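Local coordinates for protein putative methyltransferase (Porphyromonas gingivalis, PDB 3LL7) that probably transfers methyl groups to a substrate not yet established, and carries a THUMP-like region near its C-terminal end, at residues A384-M396 and K400-E410. Numbering follows the deposited sequence.
With FMT (formic acid), chain J.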
loop_
_atom_site.group_PDB
_atom_site.type_symbol
_atom_site.label_atom_id
_atom_site.label_comp_id
_atom_site.label_asym_id
_atom_site.label_seq_id
_atom_site.Cartn_x
_atom_site.Cartn_y
_atom_site.Cartn_z
ATOM N N ALA A 384 -10.383 29.030 9.254
ATOM C CA ALA A 384 -9.085 29.016 8.574
ATOM C C ALA A 384 -8.393 27.676 8.822
ATOM O O ALA A 384 -8.560 27.094 9.900
ATOM C CB ALA A 384 -8.232 30.144 9.108
ATOM N N ASP A 385 -7.635 27.196 7.840
ATOM C CA ASP A 385 -6.846 25.995 8.034
ATOM C C ASP A 385 -5.521 26.358 8.680
ATOM O O ASP A 385 -5.205 27.545 8.850
ATOM C CB ASP A 385 -6.635 25.242 6.721
ATOM C CG ASP A 385 -5.886 26.054 5.706
ATOM O OD1 ASP A 385 -5.475 27.186 6.047
ATOM O OD2 ASP A 385 -5.712 25.562 4.569
ATOM N N GLY A 386 -4.762 25.334 9.052
ATOM C CA GLY A 386 -3.478 25.526 9.688
ATOM C C GLY A 386 -3.588 25.457 11.194
ATOM O O GLY A 386 -4.671 25.202 11.764
ATOM N N GLY A 387 -2.441 25.655 11.822
ATOM C CA GLY A 387 -2.321 25.595 13.265
ATOM C C GLY A 387 -2.152 24.172 13.754
ATOM O O GLY A 387 -2.024 23.244 12.979
ATOM N N GLU A 388 -2.178 24.017 15.067
ATOM C CA GLU A 388 -1.874 22.745 15.692
ATOM C C GLU A 388 -3.111 22.027 16.224
ATOM O O GLU A 388 -3.009 20.900 16.671
ATOM C CB GLU A 388 -0.888 22.970 16.846
ATOM C CG GLU A 388 0.479 23.494 16.400
ATOM C CD GLU A 388 1.170 22.554 15.430
ATOM O OE1 GLU A 388 1.169 21.325 15.675
ATOM O OE2 GLU A 388 1.728 23.054 14.426
ATOM N N LYS A 389 -4.266 22.679 16.176
ATOM C CA LYS A 389 -5.494 22.116 16.736
ATOM C C LYS A 389 -6.310 21.408 15.663
ATOM O O LYS A 389 -6.174 21.697 14.469
ATOM C CB LYS A 389 -6.366 23.226 17.348
ATOM C CG LYS A 389 -5.680 24.155 18.368
ATOM C CD LYS A 389 -5.208 23.431 19.600
ATOM C CE LYS A 389 -4.599 24.399 20.649
ATOM N NZ LYS A 389 -5.621 25.193 21.390
ATOM N N THR A 390 -7.202 20.528 16.093
ATOM C CA THR A 390 -8.121 19.829 15.203
ATOM C C THR A 390 -9.542 19.968 15.729
ATOM O O THR A 390 -9.777 19.798 16.930
ATOM C CB THR A 390 -7.763 18.345 15.120
ATOM O OG1 THR A 390 -6.471 18.221 14.524
ATOM C CG2 THR A 390 -8.783 17.539 14.276
ATOM N N LEU A 391 -10.487 20.267 14.820
ATOM C CA LEU A 391 -11.915 20.184 15.143
ATOM C C LEU A 391 -12.404 18.871 14.564
ATOM O O LEU A 391 -12.175 18.601 13.380
ATOM C CB LEU A 391 -12.676 21.366 14.552
ATOM C CG LEU A 391 -12.689 22.668 15.348
ATOM C CD1 LEU A 391 -13.178 23.846 14.442
ATOM C CD2 LEU A 391 -13.604 22.452 16.590
HETATM N N MSE A 392 -13.033 18.048 15.401
HETATM C CA MSE A 392 -13.447 16.693 15.017
HETATM C C MSE A 392 -14.964 16.565 15.132
HETATM O O MSE A 392 -15.546 16.710 16.219
HETATM C CB MSE A 392 -12.757 15.636 15.927
HETATM C CG MSE A 392 -13.341 14.207 15.773
HETATM SE SE MSE A 392 -12.729 13.353 14.156
HETATM C CE MSE A 392 -10.872 13.135 14.590
ATOM N N GLY A 393 -15.634 16.269 14.034
ATOM C CA GLY A 393 -17.094 16.041 14.124
ATOM C C GLY A 393 -17.322 14.551 14.324
ATOM O O GLY A 393 -16.764 13.753 13.595
ATOM N N THR A 394 -18.156 14.186 15.289
ATOM C CA THR A 394 -18.393 12.780 15.590
ATOM C C THR A 394 -19.719 12.627 16.321
ATOM O O THR A 394 -20.436 13.625 16.509
ATOM C CB THR A 394 -17.181 12.168 16.361
ATOM O OG1 THR A 394 -17.286 10.724 16.405
ATOM C CG2 THR A 394 -17.064 12.736 17.763
ATOM N N THR A 395 -20.021 11.381 16.700
ATOM C CA THR A 395 -21.286 11.012 17.330
ATOM C C THR A 395 -20.988 10.162 18.546
ATOM O O THR A 395 -20.209 9.176 18.462
ATOM C CB THR A 395 -22.153 10.209 16.358
ATOM O OG1 THR A 395 -22.320 10.958 15.149
ATOM C CG2 THR A 395 -23.548 9.912 16.977
HETATM N N MSE A 396 -21.611 10.532 19.678
HETATM C CA MSE A 396 -21.442 9.809 20.936
HETATM C C MSE A 396 -22.418 8.612 20.965
HETATM O O MSE A 396 -23.260 8.482 20.078
HETATM C CB MSE A 396 -21.705 10.747 22.148
HETATM C CG MSE A 396 -20.892 12.046 22.108
HETATM SE SE MSE A 396 -18.983 11.723 21.976
HETATM C CE MSE A 396 -18.657 10.944 23.705
ATOM N N LYS A 400 -25.856 11.552 19.993
ATOM C CA LYS A 400 -25.676 13.011 19.968
ATOM C C LYS A 400 -24.450 13.382 19.141
ATOM O O LYS A 400 -23.365 12.845 19.334
ATOM C CB LYS A 400 -25.548 13.607 21.367
ATOM C CG LYS A 400 -26.843 13.503 22.208
ATOM C CD LYS A 400 -26.608 14.137 23.587
ATOM C CE LYS A 400 -27.883 14.236 24.391
ATOM N NZ LYS A 400 -28.387 12.877 24.710
ATOM N N LYS A 401 -24.649 14.321 18.213
ATOM C CA LYS A 401 -23.573 14.791 17.386
ATOM C C LYS A 401 -22.853 15.876 18.141
ATOM O O LYS A 401 -23.502 16.774 18.747
ATOM C CB LYS A 401 -24.147 15.375 16.063
ATOM C CG LYS A 401 -25.078 14.422 15.244
ATOM C CD LYS A 401 -24.336 13.187 14.678
ATOM C CE LYS A 401 -25.291 12.034 14.191
ATOM N NZ LYS A 401 -24.558 10.829 13.564
ATOM N N VAL A 402 -21.524 15.851 18.044
ATOM C CA VAL A 402 -20.679 16.794 18.782
ATOM C C VAL A 402 -19.528 17.228 17.912
ATOM O O VAL A 402 -19.154 16.527 16.959
ATOM C CB VAL A 402 -20.099 16.145 20.091
ATOM C CG1 VAL A 402 -21.236 15.792 21.061
ATOM C CG2 VAL A 402 -19.231 14.878 19.786
ATOM N N LEU A 403 -18.938 18.365 18.277
ATOM C CA LEU A 403 -17.632 18.778 17.757
ATOM C C LEU A 403 -16.644 18.737 18.899
ATOM O O LEU A 403 -16.931 19.221 20.026
ATOM C CB LEU A 403 -17.691 20.231 17.185
ATOM C CG LEU A 403 -18.493 20.305 15.862
ATOM C CD1 LEU A 403 -18.847 21.754 15.509
ATOM C CD2 LEU A 403 -17.650 19.736 14.754
ATOM N N LEU A 404 -15.490 18.132 18.630
ATOM C CA LEU A 404 -14.398 18.135 19.625
ATOM C C LEU A 404 -13.299 19.052 19.154
ATOM O O LEU A 404 -12.865 18.978 17.995
ATOM C CB LEU A 404 -13.818 16.720 19.809
ATOM C CG LEU A 404 -14.803 15.536 19.954
ATOM C CD1 LEU A 404 -13.982 14.219 20.084
ATOM C CD2 LEU A 404 -15.685 15.763 21.204
ATOM N N LEU A 405 -12.841 19.900 20.073
ATOM C CA LEU A 405 -11.621 20.697 19.871
ATOM C C LEU A 405 -10.477 19.948 20.536
ATOM O O LEU A 405 -10.530 19.671 21.730
ATOM C CB LEU A 405 -11.770 22.112 20.468
ATOM C CG LEU A 405 -10.515 22.977 20.203
ATOM C CD1 LEU A 405 -10.410 23.209 18.668
ATOM C CD2 LEU A 405 -10.631 24.318 20.939
ATOM N N LEU A 406 -9.483 19.577 19.717
ATOM C CA LEU A 406 -8.399 18.659 20.110
ATOM C C LEU A 406 -7.050 19.312 19.864
ATOM O O LEU A 406 -6.905 20.062 18.910
ATOM C CB LEU A 406 -8.479 17.375 19.241
ATOM C CG LEU A 406 -9.830 16.632 19.270
ATOM C CD1 LEU A 406 -9.791 15.462 18.297
ATOM C CD2 LEU A 406 -10.123 16.173 20.698
ATOM N N ARG A 407 -6.061 19.026 20.705
ATOM C CA ARG A 407 -4.662 19.289 20.366
ATOM C C ARG A 407 -3.889 17.962 20.357
ATOM O O ARG A 407 -4.300 17.026 21.004
ATOM C CB ARG A 407 -4.023 20.304 21.327
ATOM C CG ARG A 407 -3.769 19.813 22.714
ATOM C CD ARG A 407 -2.857 20.805 23.473
ATOM N NE ARG A 407 -2.523 20.240 24.770
ATOM C CZ ARG A 407 -3.290 20.337 25.853
ATOM N NH1 ARG A 407 -2.904 19.771 27.001
ATOM N NH2 ARG A 407 -4.447 20.999 25.794
ATOM N N LYS A 408 -2.780 17.880 19.625
ATOM C CA LYS A 408 -1.931 16.672 19.648
ATOM C C LYS A 408 -1.443 16.326 21.050
ATOM O O LYS A 408 -1.131 17.210 21.834
ATOM C CB LYS A 408 -0.703 16.839 18.764
ATOM C CG LYS A 408 -1.038 17.161 17.325
ATOM C CD LYS A 408 0.209 17.786 16.694
ATOM C CE LYS A 408 -0.039 18.154 15.238
ATOM N NZ LYS A 408 1.164 18.889 14.763
ATOM N N ALA A 409 -1.367 15.042 21.352
ATOM C CA ALA A 409 -0.912 14.601 22.653
ATOM C C ALA A 409 0.615 14.748 22.840
ATOM O O ALA A 409 1.079 14.898 23.977
ATOM C CB ALA A 409 -1.368 13.175 22.914
ATOM N N GLU A 410 1.407 14.738 21.765
ATOM C CA GLU A 410 2.871 15.005 21.934
ATOM C C GLU A 410 3.500 16.019 20.950
ATOM O O GLU A 410 3.080 17.191 20.869
ATOM C CB GLU A 410 3.691 13.683 21.974
HETATM C C FMT J . -25.164 6.589 13.513
HETATM O O1 FMT J . -24.805 7.619 14.090
HETATM O O2 FMT J . -24.452 5.935 12.747
HETATM O O HOH W 1 -1.545 20.150 18.578
#
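Thr394 and Val402 face each other as a hydrogen-bonded antiparallel pair, their side chains alongside and pointing the same way, with CG2 of Thr394 3.7 Å from CG2 of Val402. Thr394 turns OG1 anti to its own nitrogen (chi1 -168°), where it reaches Arg368 O and leaves the methyl for Val402. From the turn, Met396 crosses Val402 at about a right angle, SE lying 3.8 Å from Val402 CG2. Along the same face, Met392 CB meets the CD1 methyl of Leu406 at 3.8 Å, while its bent chain carries the selenium away from strand 401-408. The two strands form the C-terminal beta hairpin of the THUMP-like region, set in a seven-stranded mixed sheet between strands 337-347 and 364-368. On the other face, Leu391 CD2 touches Leu405 CD1 at 3.9 Å, and Leu403 lays CD2 over the bare CA of Gly393, 3.8 Å away. Lys401, kinked at chi2 (-66°) and straight beyond, slants across Thr395 and donates from NZ to its OG1 at 2.7 Å; that hydroxyl is also hydrogen-bonded to Asn369 O. At the far end the extended Lys408 brings NZ to the syn side of Glu388 OE1, a 2.6 Å salt bridge, and one water links Glu388 O with Lys408 N.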